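Local coordinates for protein glycoside Hydrolase (Bacteroides plebeius, PDB 5T3B) that probably hydrolyses glycosidic bonds in polysaccharides, as a family 50 glycoside hydrolase from a human gut Bacteroidetes bacterium, at residues P208-Y221 / L264-A278. Sequence-based numbering, arbitrary orientation. Where two conformers were deposited one is given.
Sequences PGQNVNLKIGLVFY and LLDRFLKISNKQDPA
Y221 OH meets D276 OD1 at 2.6 Å, a weak hydrogen bond between the two segments, with the phenol ring and the carboxylate 84° apart. D276 CG stands anti to the backbone N (chi1 -165°), which brings OD1 also to A278 N (2.9 Å) and makes D276 the N-cap of helix 277-288, a place that suits a short acidic side chain. Its OD2 takes a weak bond from G209 N at 3.4 Å and is also met by a water that G209 N donates to. G209, at phi 61°, turns the chain where a CB would be crowded by L214 CD1.

P277, the first residue of that helix, lays CD over one face of the Y221 ring in a CH-pi contact, 3.9 Å from the centroid; L218 CD2 covers the opposite face. A leucine in place of Y221 would probably leave D276 without its phenolic partner and P277 without a flat surface to rest on.

F220 packs CB against P277 CB and CE2 near the edge of the F268 ring. L214 wedges CD2 against that ring's edge, while its CD1 meets I271 CG1 tip to tip. G217 CA comes within 3.5 Å of F268 CZ; a CB there would meet F268 CZ and A278 CB, so glycine suits the place.

In one of its two conformers R267 offers a guanidinium face to L214 CD2, and NH1 makes a salt bridge with D256. Helix 300-324 borders I216 and F220, and helix 195-203 touches L218 and Y221.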
loop_
_atom_site.group_PDB
_atom_site.type_symbol
_atom_site.label_atom_id
_atom_site.label_comp_id
_atom_site.label_asym_id
_atom_site.label_seq_id
_atom_site.Cartn_x
_atom_site.Cartn_y
_atom_site.Cartn_z
ATOM N N PRO A 208 24.961 -7.033 4.534
ATOM C CA PRO A 208 25.851 -7.716 3.571
ATOM C C PRO A 208 26.584 -6.778 2.636
ATOM O O PRO A 208 25.991 -5.837 2.149
ATOM C CB PRO A 208 24.873 -8.583 2.749
ATOM C CG PRO A 208 23.675 -8.766 3.663
ATOM C CD PRO A 208 23.536 -7.412 4.352
ATOM N N GLY A 209 27.892 -7.011 2.476
ATOM C CA GLY A 209 28.715 -6.116 1.673
ATOM C C GLY A 209 28.800 -4.696 2.146
ATOM O O GLY A 209 29.185 -3.803 1.379
ATOM N N GLN A 210 28.481 -4.491 3.418
ATOM C CA GLN A 210 28.346 -3.140 3.994
ATOM C C GLN A 210 27.356 -2.269 3.244
ATOM O O GLN A 210 27.424 -1.047 3.347
ATOM C CB GLN A 210 29.669 -2.361 4.116
ATOM C CG GLN A 210 30.774 -3.028 4.902
ATOM C CD GLN A 210 30.381 -3.398 6.315
ATOM O OE1 GLN A 210 29.857 -2.586 7.089
ATOM N NE2 GLN A 210 30.566 -4.636 6.632
ATOM N N ASN A 211 26.378 -2.917 2.585
ATOM C CA ASN A 211 25.511 -2.269 1.692
ATOM C C ASN A 211 24.047 -2.482 2.118
ATOM O O ASN A 211 23.507 -3.569 1.955
ATOM C CB ASN A 211 25.746 -2.824 0.286
ATOM C CG ASN A 211 24.983 -2.072 -0.766
ATOM O OD1 ASN A 211 24.117 -1.223 -0.470
ATOM N ND2 ASN A 211 25.281 -2.379 -1.998
ATOM N N VAL A 212 23.398 -1.431 2.620
ATOM C CA VAL A 212 21.995 -1.487 2.986
ATOM C C VAL A 212 21.091 -2.013 1.881
ATOM O O VAL A 212 20.083 -2.665 2.141
ATOM C CB VAL A 212 21.514 -0.087 3.456
ATOM C CG1 VAL A 212 21.552 0.913 2.296
ATOM C CG2 VAL A 212 20.138 -0.158 4.081
ATOM N N ASN A 213 21.457 -1.773 0.631
ATOM C CA ASN A 213 20.641 -2.238 -0.502
ATOM C C ASN A 213 20.662 -3.733 -0.666
ATOM O O ASN A 213 19.868 -4.256 -1.432
ATOM C CB ASN A 213 21.009 -1.496 -1.769
ATOM C CG ASN A 213 20.876 0.033 -1.561
ATOM O OD1 ASN A 213 19.878 0.507 -1.092
ATOM N ND2 ASN A 213 21.914 0.747 -1.803
ATOM N N LEU A 214 21.589 -4.403 0.011
ATOM C CA LEU A 214 21.668 -5.857 0.035
ATOM C C LEU A 214 21.053 -6.479 1.297
ATOM O O LEU A 214 21.248 -7.652 1.560
ATOM C CB LEU A 214 23.116 -6.318 -0.145
ATOM C CG LEU A 214 23.803 -5.837 -1.412
ATOM C CD1 LEU A 214 25.216 -6.414 -1.532
ATOM C CD2 LEU A 214 22.990 -5.982 -2.699
ATOM N N LYS A 215 20.281 -5.699 2.043
ATOM C CA LYS A 215 19.772 -6.184 3.306
ATOM C C LYS A 215 18.869 -7.410 3.223
ATOM O O LYS A 215 18.817 -8.173 4.169
ATOM C CB LYS A 215 19.137 -5.088 4.121
ATOM C CG LYS A 215 17.855 -4.544 3.552
ATOM C CD LYS A 215 17.285 -3.536 4.528
ATOM C CE LYS A 215 16.004 -3.012 4.145
ATOM N NZ LYS A 215 15.877 -1.861 5.153
ATOM N N ILE A 216 18.222 -7.630 2.078
ATOM C CA ILE A 216 17.454 -8.821 1.967
ATOM C C ILE A 216 18.318 -10.092 2.131
ATOM O O ILE A 216 17.804 -11.143 2.522
ATOM C CB ILE A 216 16.703 -8.887 0.616
ATOM C CG1 ILE A 216 15.654 -10.030 0.584
ATOM C CG2 ILE A 216 17.625 -8.954 -0.544
ATOM C CD1 ILE A 216 14.566 -9.938 1.629
ATOM N N GLY A 217 19.618 -10.005 1.881
ATOM C CA GLY A 217 20.482 -11.136 2.089
ATOM C C GLY A 217 20.602 -11.611 3.522
ATOM O O GLY A 217 21.078 -12.731 3.789
ATOM N N LEU A 218 20.122 -10.796 4.469
ATOM C CA LEU A 218 20.078 -11.205 5.859
ATOM C C LEU A 218 19.191 -12.429 6.135
ATOM O O LEU A 218 19.373 -13.138 7.125
ATOM C CB LEU A 218 19.629 -10.053 6.732
ATOM C CG LEU A 218 20.596 -8.902 6.851
ATOM C CD1 LEU A 218 19.925 -7.681 7.454
ATOM C CD2 LEU A 218 21.849 -9.269 7.632
ATOM N N VAL A 219 18.286 -12.731 5.177
ATOM C CA VAL A 219 17.446 -13.908 5.378
ATOM C C VAL A 219 18.247 -15.221 5.323
ATOM O O VAL A 219 17.750 -16.230 5.803
ATOM C CB VAL A 219 16.313 -13.993 4.355
ATOM C CG1 VAL A 219 15.436 -12.768 4.419
ATOM C CG2 VAL A 219 16.811 -14.200 2.920
ATOM N N PHE A 220 19.475 -15.163 4.854
ATOM C CA PHE A 220 20.336 -16.342 4.841
ATOM C C PHE A 220 21.204 -16.463 6.057
ATOM O O PHE A 220 21.960 -17.452 6.185
ATOM C CB PHE A 220 21.207 -16.326 3.597
ATOM C CG PHE A 220 20.413 -16.320 2.307
ATOM C CD1 PHE A 220 19.732 -17.464 1.905
ATOM C CD2 PHE A 220 20.331 -15.175 1.501
ATOM C CE1 PHE A 220 18.998 -17.476 0.753
ATOM C CE2 PHE A 220 19.573 -15.199 0.354
ATOM C CZ PHE A 220 18.925 -16.355 -0.025
ATOM N N TYR A 221 21.156 -15.461 6.942
ATOM C CA TYR A 221 22.010 -15.472 8.117
ATOM C C TYR A 221 21.436 -16.365 9.200
ATOM O O TYR A 221 20.203 -16.535 9.313
ATOM C CB TYR A 221 22.219 -14.041 8.627
ATOM C CG TYR A 221 23.166 -13.185 7.834
ATOM C CD1 TYR A 221 23.078 -13.040 6.469
ATOM C CD2 TYR A 221 24.197 -12.515 8.495
ATOM C CE1 TYR A 221 23.985 -12.238 5.759
ATOM C CE2 TYR A 221 25.116 -11.739 7.803
ATOM C CZ TYR A 221 25.006 -11.573 6.450
ATOM O OH TYR A 221 25.876 -10.831 5.721
ATOM N N LEU A 264 20.077 -8.134 -8.224
ATOM C CA LEU A 264 20.357 -8.651 -6.900
ATOM C C LEU A 264 21.407 -9.741 -6.922
ATOM O O LEU A 264 22.377 -9.716 -6.157
ATOM C CB LEU A 264 19.071 -9.149 -6.213
ATOM C CG LEU A 264 19.230 -9.481 -4.748
ATOM C CD1 LEU A 264 19.426 -8.276 -3.873
ATOM C CD2 LEU A 264 18.014 -10.244 -4.273
ATOM N N LEU A 265 21.203 -10.700 -7.796
ATOM C CA LEU A 265 22.079 -11.884 -7.832
ATOM C C LEU A 265 23.503 -11.462 -8.218
ATOM O O LEU A 265 24.471 -11.870 -7.553
ATOM C CB LEU A 265 21.531 -12.957 -8.771
ATOM C CG LEU A 265 22.321 -14.231 -8.968
ATOM C CD1 LEU A 265 22.671 -14.836 -7.627
ATOM C CD2 LEU A 265 21.509 -15.175 -9.847
ATOM N N ASP A 266 23.653 -10.559 -9.181
ATOM C CA ASP A 266 24.980 -10.038 -9.538
ATOM C C ASP A 266 25.693 -9.394 -8.352
ATOM O O ASP A 266 26.870 -9.679 -8.059
ATOM C CB ASP A 266 24.890 -8.967 -10.613
ATOM C CG ASP A 266 24.486 -9.494 -11.962
ATOM O OD1 ASP A 266 24.260 -10.689 -12.140
ATOM O OD2 ASP A 266 24.397 -8.645 -12.874
ATOM N N ARG A 267 24.953 -8.556 -7.618
ATOM C CA ARG A 267 25.538 -7.871 -6.468
ATOM C C ARG A 267 25.927 -8.869 -5.348
ATOM O O ARG A 267 26.985 -8.701 -4.739
ATOM C CB ARG A 267 24.639 -6.737 -5.906
ATOM C CG ARG A 267 24.743 -5.393 -6.659
ATOM C CD ARG A 267 23.676 -4.360 -6.246
ATOM N NE ARG A 267 22.280 -4.865 -6.452
ATOM C CZ ARG A 267 21.200 -4.449 -5.797
ATOM N NH1 ARG A 267 21.260 -3.549 -4.874
ATOM N NH2 ARG A 267 20.043 -4.921 -6.136
ATOM N N PHE A 268 25.131 -9.920 -5.110
ATOM C CA PHE A 268 25.487 -10.865 -4.080
ATOM C C PHE A 268 26.779 -11.590 -4.482
ATOM O O PHE A 268 27.628 -11.808 -3.648
ATOM C CB PHE A 268 24.393 -11.885 -3.820
ATOM C CG PHE A 268 23.278 -11.422 -2.928
ATOM C CD1 PHE A 268 22.936 -10.097 -2.739
ATOM C CD2 PHE A 268 22.564 -12.349 -2.230
ATOM C CE1 PHE A 268 21.931 -9.719 -1.889
ATOM C CE2 PHE A 268 21.491 -11.967 -1.456
ATOM C CZ PHE A 268 21.151 -10.645 -1.295
ATOM N N LEU A 269 26.883 -11.925 -5.761
ATOM C CA LEU A 269 28.073 -12.678 -6.210
ATOM C C LEU A 269 29.330 -11.861 -6.126
ATOM O O LEU A 269 30.438 -12.435 -6.106
ATOM C CB LEU A 269 27.859 -13.217 -7.619
ATOM C CG LEU A 269 26.829 -14.377 -7.772
ATOM C CD1 LEU A 269 26.520 -14.631 -9.234
ATOM C CD2 LEU A 269 27.293 -15.613 -7.060
ATOM N N LYS A 270 29.166 -10.530 -6.200
ATOM C CA LYS A 270 30.316 -9.605 -6.103
ATOM C C LYS A 270 30.665 -9.129 -4.673
ATOM O O LYS A 270 31.605 -8.391 -4.471
ATOM C CB LYS A 270 30.109 -8.427 -7.072
ATOM C CG LYS A 270 30.050 -8.772 -8.543
ATOM C CD LYS A 270 31.335 -9.409 -9.060
ATOM C CE LYS A 270 31.662 -9.021 -10.495
ATOM N NZ LYS A 270 33.084 -9.369 -10.742
ATOM N N ILE A 271 29.946 -9.629 -3.669
ATOM C CA ILE A 271 30.270 -9.329 -2.268
ATOM C C ILE A 271 31.698 -9.808 -2.011
ATOM O O ILE A 271 32.030 -10.935 -2.363
ATOM C CB ILE A 271 29.291 -10.004 -1.295
ATOM C CG1 ILE A 271 27.893 -9.354 -1.389
ATOM C CG2 ILE A 271 29.811 -9.872 0.109
ATOM C CD1 ILE A 271 26.872 -10.168 -0.635
ATOM N N SER A 272 32.539 -8.934 -1.443
ATOM C CA SER A 272 33.982 -9.257 -1.301
ATOM C C SER A 272 34.289 -10.347 -0.341
ATOM O O SER A 272 35.127 -11.160 -0.604
ATOM C CB SER A 272 34.781 -8.062 -0.809
ATOM O OG SER A 272 34.503 -6.977 -1.622
ATOM N N ASN A 273 33.627 -10.290 0.811
ATOM C CA ASN A 273 33.817 -11.266 1.838
ATOM C C ASN A 273 33.002 -12.501 1.443
ATOM O O ASN A 273 31.785 -12.566 1.611
ATOM C CB ASN A 273 33.319 -10.738 3.176
ATOM C CG ASN A 273 33.703 -11.638 4.323
ATOM O OD1 ASN A 273 33.975 -12.805 4.137
ATOM N ND2 ASN A 273 33.722 -11.093 5.525
ATOM N N LYS A 274 33.700 -13.517 0.964
ATOM C CA LYS A 274 33.054 -14.740 0.493
ATOM C C LYS A 274 32.536 -15.642 1.657
ATOM O O LYS A 274 31.930 -16.675 1.426
ATOM C CB LYS A 274 33.955 -15.508 -0.470
ATOM C CG LYS A 274 34.468 -14.772 -1.719
ATOM C CD LYS A 274 33.434 -13.953 -2.477
ATOM C CE LYS A 274 33.940 -13.250 -3.743
ATOM N NZ LYS A 274 32.899 -12.432 -4.477
ATOM N N GLN A 275 32.792 -15.274 2.910
ATOM C CA GLN A 275 32.196 -15.914 4.056
ATOM C C GLN A 275 30.763 -15.338 4.351
ATOM O O GLN A 275 30.054 -15.799 5.222
ATOM C CB GLN A 275 33.065 -15.680 5.333
ATOM C CG GLN A 275 34.487 -16.164 5.223
ATOM C CD GLN A 275 34.462 -17.496 4.595
ATOM O OE1 GLN A 275 34.998 -17.727 3.473
ATOM N NE2 GLN A 275 33.781 -18.405 5.265
ATOM N N ASP A 276 30.382 -14.259 3.661
ATOM C CA ASP A 276 29.054 -13.663 3.854
ATOM C C ASP A 276 27.983 -14.697 3.472
ATOM O O ASP A 276 28.001 -15.146 2.332
ATOM C CB ASP A 276 28.944 -12.416 3.003
ATOM C CG ASP A 276 27.771 -11.519 3.390
ATOM O OD1 ASP A 276 26.640 -12.037 3.555
ATOM O OD2 ASP A 276 28.013 -10.274 3.489
ATOM N N PRO A 277 27.022 -15.014 4.386
ATOM C CA PRO A 277 25.943 -15.931 4.013
ATOM C C PRO A 277 25.202 -15.550 2.712
ATOM O O PRO A 277 24.713 -16.446 1.996
ATOM C CB PRO A 277 25.030 -15.947 5.229
ATOM C CG PRO A 277 26.035 -15.712 6.370
ATOM C CD PRO A 277 26.928 -14.648 5.800
ATOM N N ALA A 278 25.082 -14.252 2.430
ATOM C CA ALA A 278 24.435 -13.813 1.187
ATOM C C ALA A 278 25.235 -14.223 -0.046
ATOM O O ALA A 278 24.623 -14.686 -1.019
ATOM C CB ALA A 278 24.218 -12.305 1.196
HETATM O O HOH W 1 30.096 -8.827 3.559
#